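Local coordinates for protein 3-hydroxyacyl-CoA dehydrogenase (Brucella suis, PDB 4O5O) that probably catalyses the NAD(H)-dependent interconversion of 3-hydroxyacyl-CoA and 3-oxoacyl-CoA, as a tetrameric member of the short-chain dehydrogenase family, at residues A38-A47 and L57-D67; V68-I78 and G125-A136. All coordinates share one frame; numbering follows the deposited sequence.

Overall arrangement
From the N terminus the chain lays down strand 15-19 and helix 24-35, then enters contact 1 at strand 39-44. Helix 47-57 and strand 61-65 complete a beta-alpha-beta unit, so contact 1 closes a short loop at the outer edge of the seven-stranded parallel sheet. Contact 2 follows in series rather than nested: V68-I78 starts just after D67, and the chain passes through strand 90-93 before helix 112-137 brings G125-A136 alongside. The two centres lie about 15 Å apart. They also meet directly, with L43 of contact 1 packing on A77 and M129 of contact 2, which joins the sheet to the helical layer on that face.

Contact 1. Residues A38-A47 and L57-D67; sequences AKVVLLDVNA and LGASARFQRTD. With EDO (1,2-ethanediol), chain E.
Two neighbouring parallel strands of a Rossmann-type sheet, 39-44 and 61-65, meet in a right-handed beta-alpha-beta crossover through helix 47-57; within the chain 61-65 is the outermost strand. Their short axes approach to 4.6 Å at 22°. The parallel ladder begins where V40 N donates to S60 O, and R62 N returns a bond to V40 O. L42 repeats the pattern: its N lies 2.7 Å from R62 O, while its O receives Q64 N at 2.9 Å.

On one face L42 CD1 touches both A61 CB, at 3.9 Å, and L57 CD1. The F63 ring lies farther along this face. Its CG is anti to the backbone N (chi1 173°), which carries the ring along the strand toward D44: CD1 comes 3.2 Å from L42 O, CE1 approaches D44 N and CB, and CE2 meets A47 CA at 3.8 Å. D44 belongs to the same face, but its carboxylate serves the turn beyond the strand. OD1 accepts from N46 N in an Asx turn, and OD2 accepts from G22 N of the glycine-rich GxGxxA-like segment, a placement consistent with the dinucleotide-binding end of the fold. On the other face L43 CD2 reaches T66 OG1 at 3.5 Å, and that hydroxyl donates to Q64 O.

Near the C-terminal ends of the strands, R65 bends at chi2 and brings its guanidinium against V45, whose CG1 stands over the centre of one face. R65 NE donates to V45 O over 3.0 Å, tilted from the carbonyl plane and bent to 139° at the hydrogen. The same V45 O also accepts from a water and from O1 of a 1,2-ethanediol, probably a crystallisation additive; the water accepts in turn from R65 NH2.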
loop_
_atom_site.group_PDB
_atom_site.type_symbol
_atom_site.label_atom_id
_atom_site.label_comp_id
_atom_site.label_asym_id
_atom_site.label_seq_id
_atom_site.Cartn_x
_atom_site.Cartn_y
_atom_site.Cartn_z
ATOM N N ALA B 38 10.661 2.591 -33.520
ATOM C CA ALA B 38 9.545 3.493 -33.320
ATOM C C ALA B 38 9.900 4.903 -33.801
ATOM O O ALA B 38 11.071 5.224 -34.032
ATOM C CB ALA B 38 9.179 3.519 -31.841
ATOM N N LYS B 39 8.871 5.728 -33.955
ATOM C CA LYS B 39 9.036 7.148 -34.208
ATOM C C LYS B 39 8.860 7.823 -32.857
ATOM O O LYS B 39 8.094 7.338 -32.024
ATOM C CB LYS B 39 7.979 7.697 -35.170
ATOM C CG LYS B 39 7.821 6.940 -36.472
ATOM C CD LYS B 39 9.118 6.898 -37.248
ATOM C CE LYS B 39 8.827 6.453 -38.669
ATOM N NZ LYS B 39 10.063 6.037 -39.373
ATOM N N VAL B 40 9.558 8.943 -32.646
ATOM C CA VAL B 40 9.497 9.663 -31.369
ATOM C C VAL B 40 9.327 11.160 -31.564
ATOM O O VAL B 40 10.025 11.779 -32.376
ATOM C CB VAL B 40 10.763 9.482 -30.517
ATOM C CG1 VAL B 40 10.618 10.233 -29.201
ATOM C CG2 VAL B 40 11.042 8.013 -30.261
ATOM N N VAL B 41 8.400 11.725 -30.796
ATOM C CA VAL B 41 8.233 13.145 -30.706
ATOM C C VAL B 41 8.688 13.518 -29.297
ATOM O O VAL B 41 8.018 13.192 -28.304
ATOM C CB VAL B 41 6.791 13.591 -31.012
ATOM C CG1 VAL B 41 6.681 15.105 -30.915
ATOM C CG2 VAL B 41 6.397 13.142 -32.413
ATOM N N LEU B 42 9.852 14.163 -29.240
ATOM C CA LEU B 42 10.436 14.643 -27.992
ATOM C C LEU B 42 9.830 15.987 -27.610
ATOM O O LEU B 42 9.785 16.910 -28.431
ATOM C CB LEU B 42 11.954 14.818 -28.149
ATOM C CG LEU B 42 12.826 13.559 -28.299
ATOM C CD1 LEU B 42 12.799 13.030 -29.712
ATOM C CD2 LEU B 42 14.272 13.914 -27.946
ATOM N N LEU B 43 9.392 16.088 -26.355
ATOM C CA LEU B 43 8.816 17.303 -25.791
ATOM C C LEU B 43 9.637 17.710 -24.567
ATOM O O LEU B 43 9.935 16.867 -23.711
ATOM C CB LEU B 43 7.356 17.070 -25.407
ATOM C CG LEU B 43 6.420 16.469 -26.450
ATOM C CD1 LEU B 43 5.037 16.339 -25.843
ATOM C CD2 LEU B 43 6.365 17.337 -27.689
ATOM N N ASP B 44 10.021 18.991 -24.487
ATOM C CA ASP B 44 10.790 19.484 -23.334
ATOM C C ASP B 44 10.699 20.991 -23.334
ATOM O O ASP B 44 10.494 21.605 -24.405
ATOM C CB ASP B 44 12.258 19.000 -23.405
ATOM C CG ASP B 44 12.948 18.927 -22.040
ATOM O OD1 ASP B 44 13.013 19.967 -21.333
ATOM O OD2 ASP B 44 13.411 17.814 -21.669
ATOM N N VAL B 45 10.816 21.607 -22.155
ATOM C CA VAL B 45 11.012 23.073 -22.128
ATOM C C VAL B 45 12.412 23.494 -22.521
ATOM O O VAL B 45 12.632 24.647 -22.890
ATOM C CB VAL B 45 10.720 23.752 -20.775
ATOM C CG1 VAL B 45 9.246 23.983 -20.624
ATOM C CG2 VAL B 45 11.319 22.991 -19.609
ATOM N N ASN B 46 13.356 22.576 -22.435
ATOM C CA ASN B 46 14.745 22.907 -22.745
ATOM C C ASN B 46 14.969 22.708 -24.242
ATOM O O ASN B 46 15.205 21.578 -24.698
ATOM C CB ASN B 46 15.654 22.032 -21.877
ATOM C CG ASN B 46 17.133 22.321 -22.054
ATOM O OD1 ASN B 46 17.598 22.896 -23.055
ATOM N ND2 ASN B 46 17.902 21.872 -21.066
ATOM N N ALA B 47 14.860 23.801 -25.005
ATOM C CA ALA B 47 15.055 23.723 -26.442
ATOM C C ALA B 47 16.413 23.229 -26.872
ATOM O O ALA B 47 16.514 22.453 -27.808
ATOM C CB ALA B 47 14.765 25.065 -27.106
ATOM N N LEU B 57 19.250 11.517 -32.683
ATOM C CA LEU B 57 18.455 10.318 -32.920
ATOM C C LEU B 57 18.147 10.063 -34.389
ATOM O O LEU B 57 17.907 8.920 -34.769
ATOM C CB LEU B 57 17.156 10.377 -32.121
ATOM C CG LEU B 57 17.338 10.239 -30.609
ATOM C CD1 LEU B 57 16.042 10.618 -29.919
ATOM C CD2 LEU B 57 17.752 8.823 -30.218
ATOM N N GLY B 58 18.135 11.116 -35.205
ATOM C CA GLY B 58 17.937 10.981 -36.658
ATOM C C GLY B 58 16.490 11.158 -37.115
ATOM O O GLY B 58 15.635 11.638 -36.358
ATOM N N ALA B 59 16.205 10.740 -38.352
ATOM C CA ALA B 59 14.941 11.034 -39.026
ATOM C C ALA B 59 13.678 10.450 -38.397
ATOM O O ALA B 59 12.555 10.891 -38.729
ATOM C CB ALA B 59 15.036 10.618 -40.486
ATOM N N SER B 60 13.839 9.461 -37.512
ATOM C CA SER B 60 12.707 8.916 -36.757
ATOM C C SER B 60 12.303 9.776 -35.538
ATOM O O SER B 60 11.331 9.449 -34.855
ATOM C CB SER B 60 12.985 7.468 -36.331
ATOM O OG SER B 60 13.017 6.628 -37.472
ATOM N N ALA B 61 13.015 10.880 -35.298
ATOM C CA ALA B 61 12.743 11.759 -34.172
ATOM C C ALA B 61 12.378 13.179 -34.616
ATOM O O ALA B 61 12.872 13.687 -35.632
ATOM C CB ALA B 61 13.931 11.798 -33.221
ATOM N N ARG B 62 11.505 13.815 -33.834
ATOM C CA ARG B 62 11.222 15.244 -33.937
ATOM C C ARG B 62 11.209 15.831 -32.537
ATOM O O ARG B 62 10.905 15.131 -31.578
ATOM C CB ARG B 62 9.845 15.487 -34.579
ATOM C CG ARG B 62 9.611 14.888 -35.953
ATOM C CD ARG B 62 10.341 15.617 -37.079
ATOM N NE ARG B 62 9.949 15.032 -38.362
ATOM C CZ ARG B 62 10.458 13.910 -38.875
ATOM N NH1 ARG B 62 11.426 13.250 -38.254
ATOM N NH2 ARG B 62 9.986 13.437 -40.019
ATOM N N PHE B 63 11.499 17.114 -32.407
ATOM C CA PHE B 63 11.379 17.851 -31.165
ATOM C C PHE B 63 10.402 19.010 -31.294
ATOM O O PHE B 63 10.362 19.710 -32.314
ATOM C CB PHE B 63 12.745 18.439 -30.764
ATOM C CG PHE B 63 12.678 19.363 -29.568
ATOM C CD1 PHE B 63 12.352 18.868 -28.316
ATOM C CD2 PHE B 63 12.912 20.725 -29.696
ATOM C CE1 PHE B 63 12.249 19.705 -27.207
ATOM C CE2 PHE B 63 12.834 21.578 -28.594
ATOM C CZ PHE B 63 12.503 21.065 -27.336
ATOM N N GLN B 64 9.605 19.213 -30.251
ATOM C CA GLN B 64 8.827 20.448 -30.095
ATOM C C GLN B 64 8.930 20.955 -28.675
ATOM O O GLN B 64 8.580 20.255 -27.721
ATOM C CB GLN B 64 7.352 20.251 -30.436
ATOM C CG GLN B 64 6.519 21.525 -30.227
ATOM C CD GLN B 64 6.982 22.774 -30.983
ATOM O OE1 GLN B 64 7.146 23.872 -30.408
ATOM N NE2 GLN B 64 7.162 22.629 -32.251
ATOM N N ARG B 65 9.350 22.203 -28.538
ATOM C CA ARG B 65 9.486 22.832 -27.251
ATOM C C ARG B 65 8.077 22.982 -26.695
ATOM O O ARG B 65 7.203 23.520 -27.370
ATOM C CB ARG B 65 10.194 24.180 -27.404
ATOM C CG ARG B 65 10.724 24.775 -26.116
ATOM C CD ARG B 65 9.681 25.462 -25.269
ATOM N NE ARG B 65 10.305 26.136 -24.131
ATOM C CZ ARG B 65 9.677 26.920 -23.258
ATOM N NH1 ARG B 65 8.370 27.121 -23.324
ATOM N NH2 ARG B 65 10.383 27.489 -22.277
ATOM N N THR B 66 7.887 22.524 -25.447
ATOM C CA THR B 66 6.550 22.349 -24.877
ATOM C C THR B 66 6.608 22.552 -23.377
ATOM O O THR B 66 7.430 21.925 -22.731
ATOM C CB THR B 66 6.084 20.899 -25.113
ATOM O OG1 THR B 66 6.037 20.618 -26.521
ATOM C CG2 THR B 66 4.670 20.633 -24.541
ATOM N N ASP B 67 5.736 23.406 -22.841
ATOM C CA ASP B 67 5.430 23.458 -21.411
ATOM C C ASP B 67 4.271 22.499 -21.165
ATOM O O ASP B 67 3.136 22.759 -21.611
ATOM C CB ASP B 67 5.031 24.872 -21.004
ATOM C CG ASP B 67 4.633 24.982 -19.557
ATOM O OD1 ASP B 67 4.610 23.955 -18.855
ATOM O OD2 ASP B 67 4.334 26.106 -19.109
HETATM C C1 EDO E . 15.403 26.564 -23.332
HETATM O O1 EDO E . 14.245 27.003 -24.072
HETATM C C2 EDO E . 16.722 27.072 -23.907
HETATM O O2 EDO E . 17.425 26.024 -24.572
HETATM O O HOH W 1 13.068 4.228 -35.417
HETATM O O HOH W 2 13.221 27.080 -21.345
#

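Contact 2. Residues V68-I78 and G125-A136; sequences VASDTDGKAAI and GTFNMLRLAAEA
N128 reaches from helix 112-137 to the chain entering helix 71-85, its CG anti to the backbone N (chi1 -174°). ND2 donates to V68 O at 2.8 Å, nearly straight (166°) and close to the amide plane, and to S70 O by a more bent bond. S70 O also takes G74 N from the opposite face of its carbonyl plane. The amide's other end is fixed by R131: NE and NH2 both point in the guanidinium plane at N128 OD1, NH2 at 2.8 Å.

R131 NH2 also forms a salt bridge with D71 OD1, on the anti side of the carboxylate, the carboxylate and guanidinium planes well short of perpendicular. K75 NZ holds D71 OD2 on its syn lone pair, 2.8 Å away. R131 NH1 bonds to H110 O of a second subunit, carrying this network into the interface with that subunit.

These two helices cover one face of the Rossmann sheet, their short axes 9.6 Å apart at 38°. Glycines allow the close approach: in the loop ahead of helix 71-85, V68 CG2 lies 3.7 Å from G125 CA, and within the helix G74 CA is met at 3.8 Å by M129 SD, brought there by bends at chi2 and chi3. L132 is a knob in the hole formed by D71, G74, K75 and I78, with CD1 3.4 Å from G74 C. Farther along, I78 CG1 touches L132 CB, and I78 CG2 meets A136 CB at 4.0 Å.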
loop_
_atom_site.group_PDB
_atom_site.type_symbol
_atom_site.label_atom_id
_atom_site.label_comp_id
_atom_site.label_asym_id
_atom_site.label_seq_id
_atom_site.Cartn_x
_atom_site.Cartn_y
_atom_site.Cartn_z
ATOM N N VAL B 68 4.548 21.349 -20.545
ATOM C CA VAL B 68 3.500 20.333 -20.346
ATOM C C VAL B 68 2.289 20.789 -19.535
ATOM O O VAL B 68 1.221 20.183 -19.661
ATOM C CB VAL B 68 4.031 19.017 -19.729
ATOM C CG1 VAL B 68 4.918 18.284 -20.710
ATOM C CG2 VAL B 68 4.726 19.266 -18.404
ATOM N N ALA B 69 2.432 21.864 -18.753
ATOM C CA ALA B 69 1.317 22.358 -17.949
ATOM C C ALA B 69 0.410 23.301 -18.745
ATOM O O ALA B 69 -0.613 23.752 -18.225
ATOM C CB ALA B 69 1.808 23.063 -16.707
ATOM N N SER B 70 0.790 23.610 -19.991
ATOM C CA SER B 70 0.019 24.525 -20.845
ATOM C C SER B 70 -0.990 23.794 -21.735
ATOM O O SER B 70 -0.634 22.896 -22.492
ATOM C CB SER B 70 0.954 25.362 -21.713
ATOM O OG SER B 70 0.281 25.969 -22.796
ATOM N N ASP B 71 -2.255 24.190 -21.644
ATOM C CA ASP B 71 -3.293 23.671 -22.534
ATOM C C ASP B 71 -2.865 23.833 -24.011
ATOM O O ASP B 71 -2.907 22.882 -24.819
ATOM C CB ASP B 71 -4.590 24.448 -22.257
ATOM C CG ASP B 71 -5.736 24.045 -23.166
ATOM O OD1 ASP B 71 -6.402 23.076 -22.839
ATOM O OD2 ASP B 71 -6.017 24.733 -24.177
ATOM N N THR B 72 -2.453 25.055 -24.358
ATOM C CA THR B 72 -2.014 25.410 -25.721
ATOM C C THR B 72 -0.871 24.553 -26.189
ATOM O O THR B 72 -0.911 23.987 -27.279
ATOM C CB THR B 72 -1.559 26.890 -25.724
ATOM O OG1 THR B 72 -2.702 27.697 -25.563
ATOM C CG2 THR B 72 -0.753 27.291 -26.989
ATOM N N ASP B 73 0.178 24.475 -25.368
ATOM C CA ASP B 73 1.363 23.737 -25.781
ATOM C C ASP B 73 1.063 22.264 -25.877
ATOM O O ASP B 73 1.595 21.585 -26.744
ATOM C CB ASP B 73 2.528 23.942 -24.823
ATOM C CG ASP B 73 3.234 25.247 -25.008
ATOM O OD1 ASP B 73 2.857 26.063 -25.889
ATOM O OD2 ASP B 73 4.220 25.427 -24.254
ATOM N N GLY B 74 0.221 21.744 -24.988
ATOM C CA GLY B 74 -0.116 20.339 -25.062
ATOM C C GLY B 74 -0.820 20.020 -26.371
ATOM O O GLY B 74 -0.473 19.044 -27.050
ATOM N N LYS B 75 -1.785 20.863 -26.750
ATOM C CA LYS B 75 -2.506 20.650 -28.014
ATOM C C LYS B 75 -1.566 20.781 -29.200
ATOM O O LYS B 75 -1.677 20.031 -30.183
ATOM C CB LYS B 75 -3.692 21.599 -28.136
ATOM C CG LYS B 75 -4.774 21.256 -27.116
ATOM C CD LYS B 75 -5.876 22.303 -26.972
ATOM C CE LYS B 75 -6.885 21.850 -25.926
ATOM N NZ LYS B 75 -7.771 22.925 -25.378
ATOM N N ALA B 76 -0.646 21.745 -29.128
ATOM C CA ALA B 76 0.318 21.930 -30.233
ATOM C C ALA B 76 1.224 20.715 -30.406
ATOM O O ALA B 76 1.601 20.358 -31.528
ATOM C CB ALA B 76 1.152 23.184 -30.053
ATOM N N ALA B 77 1.545 20.069 -29.284
ATOM C CA ALA B 77 2.415 18.894 -29.276
ATOM C C ALA B 77 1.720 17.698 -29.936
ATOM O O ALA B 77 2.296 16.992 -30.789
ATOM C CB ALA B 77 2.827 18.554 -27.852
ATOM N N ILE B 78 0.457 17.496 -29.583
ATOM C CA ILE B 78 -0.326 16.436 -30.215
ATOM C C ILE B 78 -0.394 16.684 -31.719
ATOM O O ILE B 78 -0.170 15.779 -32.520
ATOM C CB ILE B 78 -1.770 16.413 -29.697
ATOM C CG1 ILE B 78 -1.833 16.147 -28.195
ATOM C CG2 ILE B 78 -2.612 15.431 -30.502
ATOM C CD1 ILE B 78 -1.180 14.877 -27.723
ATOM N N GLY B 125 0.903 18.844 -15.312
ATOM C CA GLY B 125 1.486 18.597 -16.644
ATOM C C GLY B 125 1.265 17.178 -17.133
ATOM O O GLY B 125 0.989 16.942 -18.308
ATOM N N THR B 126 1.395 16.214 -16.241
ATOM C CA THR B 126 1.165 14.810 -16.579
ATOM C C THR B 126 -0.303 14.547 -16.948
ATOM O O THR B 126 -0.579 13.930 -17.944
ATOM C CB THR B 126 1.671 13.895 -15.439
ATOM O OG1 THR B 126 3.105 13.772 -15.572
ATOM C CG2 THR B 126 1.053 12.500 -15.465
ATOM N N PHE B 127 -1.216 15.139 -16.205
ATOM C CA PHE B 127 -2.628 15.018 -16.529
ATOM C C PHE B 127 -2.942 15.697 -17.859
ATOM O O PHE B 127 -3.712 15.143 -18.699
ATOM C CB PHE B 127 -3.525 15.592 -15.445
ATOM C CG PHE B 127 -4.977 15.439 -15.780
ATOM C CD1 PHE B 127 -5.575 14.193 -15.667
ATOM C CD2 PHE B 127 -5.722 16.492 -16.265
ATOM C CE1 PHE B 127 -6.885 14.002 -16.015
ATOM C CE2 PHE B 127 -7.052 16.319 -16.597
ATOM C CZ PHE B 127 -7.630 15.068 -16.474
ATOM N N ASN B 128 -2.388 16.890 -18.066
ATOM C CA ASN B 128 -2.642 17.613 -19.300
ATOM C C ASN B 128 -2.212 16.799 -20.511
ATOM O O ASN B 128 -2.970 16.643 -21.484
ATOM C CB ASN B 128 -1.899 18.948 -19.283
ATOM C CG ASN B 128 -2.245 19.812 -20.479
ATOM O OD1 ASN B 128 -3.414 19.908 -20.869
ATOM N ND2 ASN B 128 -1.225 20.435 -21.075
ATOM N N MET B 129 -1.013 16.241 -20.477
ATOM C CA MET B 129 -0.577 15.460 -21.625
ATOM C C MET B 129 -1.374 14.156 -21.753
ATOM O O MET B 129 -1.658 13.724 -22.866
ATOM C CB MET B 129 0.936 15.190 -21.545
ATOM C CG MET B 129 1.778 16.463 -21.659
ATOM S SD MET B 129 1.408 17.514 -23.055
ATOM C CE MET B 129 1.458 16.348 -24.417
ATOM N N LEU B 130 -1.738 13.511 -20.632
ATOM C CA LEU B 130 -2.484 12.270 -20.751
ATOM C C LEU B 130 -3.883 12.469 -21.334
ATOM O O LEU B 130 -4.313 11.676 -22.165
ATOM C CB LEU B 130 -2.496 11.505 -19.435
ATOM C CG LEU B 130 -3.517 11.714 -18.361
ATOM C CD1 LEU B 130 -4.879 11.103 -18.707
ATOM C CD2 LEU B 130 -2.966 11.065 -17.110
ATOM N N ARG B 131 -4.557 13.561 -20.980
ATOM C CA ARG B 131 -5.920 13.774 -21.477
ATOM C C ARG B 131 -5.886 14.002 -22.995
ATOM O O ARG B 131 -6.728 13.482 -23.753
ATOM C CB ARG B 131 -6.623 14.902 -20.715
ATOM C CG ARG B 131 -6.195 16.307 -21.095
ATOM C CD ARG B 131 -6.653 17.413 -20.155
ATOM N NE ARG B 131 -6.085 18.650 -20.692
ATOM C CZ ARG B 131 -6.661 19.477 -21.549
ATOM N NH1 ARG B 131 -7.954 19.384 -21.825
ATOM N NH2 ARG B 131 -5.921 20.446 -22.063
ATOM N N LEU B 132 -4.896 14.765 -23.441
ATOM C CA LEU B 132 -4.794 15.092 -24.861
ATOM C C LEU B 132 -4.276 13.893 -25.695
ATOM O O LEU B 132 -4.742 13.640 -26.825
ATOM C CB LEU B 132 -3.892 16.329 -25.055
ATOM C CG LEU B 132 -4.421 17.591 -24.383
ATOM C CD1 LEU B 132 -3.362 18.677 -24.479
ATOM C CD2 LEU B 132 -5.754 18.048 -24.996
ATOM N N ALA B 133 -3.311 13.147 -25.154
ATOM C CA ALA B 133 -2.854 11.962 -25.847
ATOM C C ALA B 133 -3.953 10.926 -25.919
ATOM O O ALA B 133 -4.103 10.260 -26.953
ATOM C CB ALA B 133 -1.639 11.365 -25.193
ATOM N N ALA B 134 -4.704 10.766 -24.838
ATOM C CA ALA B 134 -5.798 9.788 -24.835
ATOM C C ALA B 134 -6.839 10.115 -25.900
ATOM O O ALA B 134 -7.344 9.225 -26.591
ATOM C CB ALA B 134 -6.469 9.727 -23.467
ATOM N N GLU B 135 -7.156 11.401 -26.034
ATOM C CA GLU B 135 -8.093 11.852 -27.045
ATOM C C GLU B 135 -7.637 11.448 -28.451
ATOM O O GLU B 135 -8.429 11.000 -29.282
ATOM C CB GLU B 135 -8.228 13.372 -26.925
ATOM C CG GLU B 135 -9.286 13.935 -27.881
ATOM C CD GLU B 135 -9.441 15.439 -27.775
ATOM O OE1 GLU B 135 -8.433 16.143 -27.567
ATOM O OE2 GLU B 135 -10.594 15.921 -27.880
ATOM N N ALA B 136 -6.350 11.629 -28.721
ATOM C CA ALA B 136 -5.788 11.235 -30.017
ATOM C C ALA B 136 -5.787 9.684 -30.194
ATOM O O ALA B 136 -6.205 9.156 -31.227
ATOM C CB ALA B 136 -4.387 11.818 -30.134
HETATM O O HOH W 3 -9.202 20.707 -24.111
#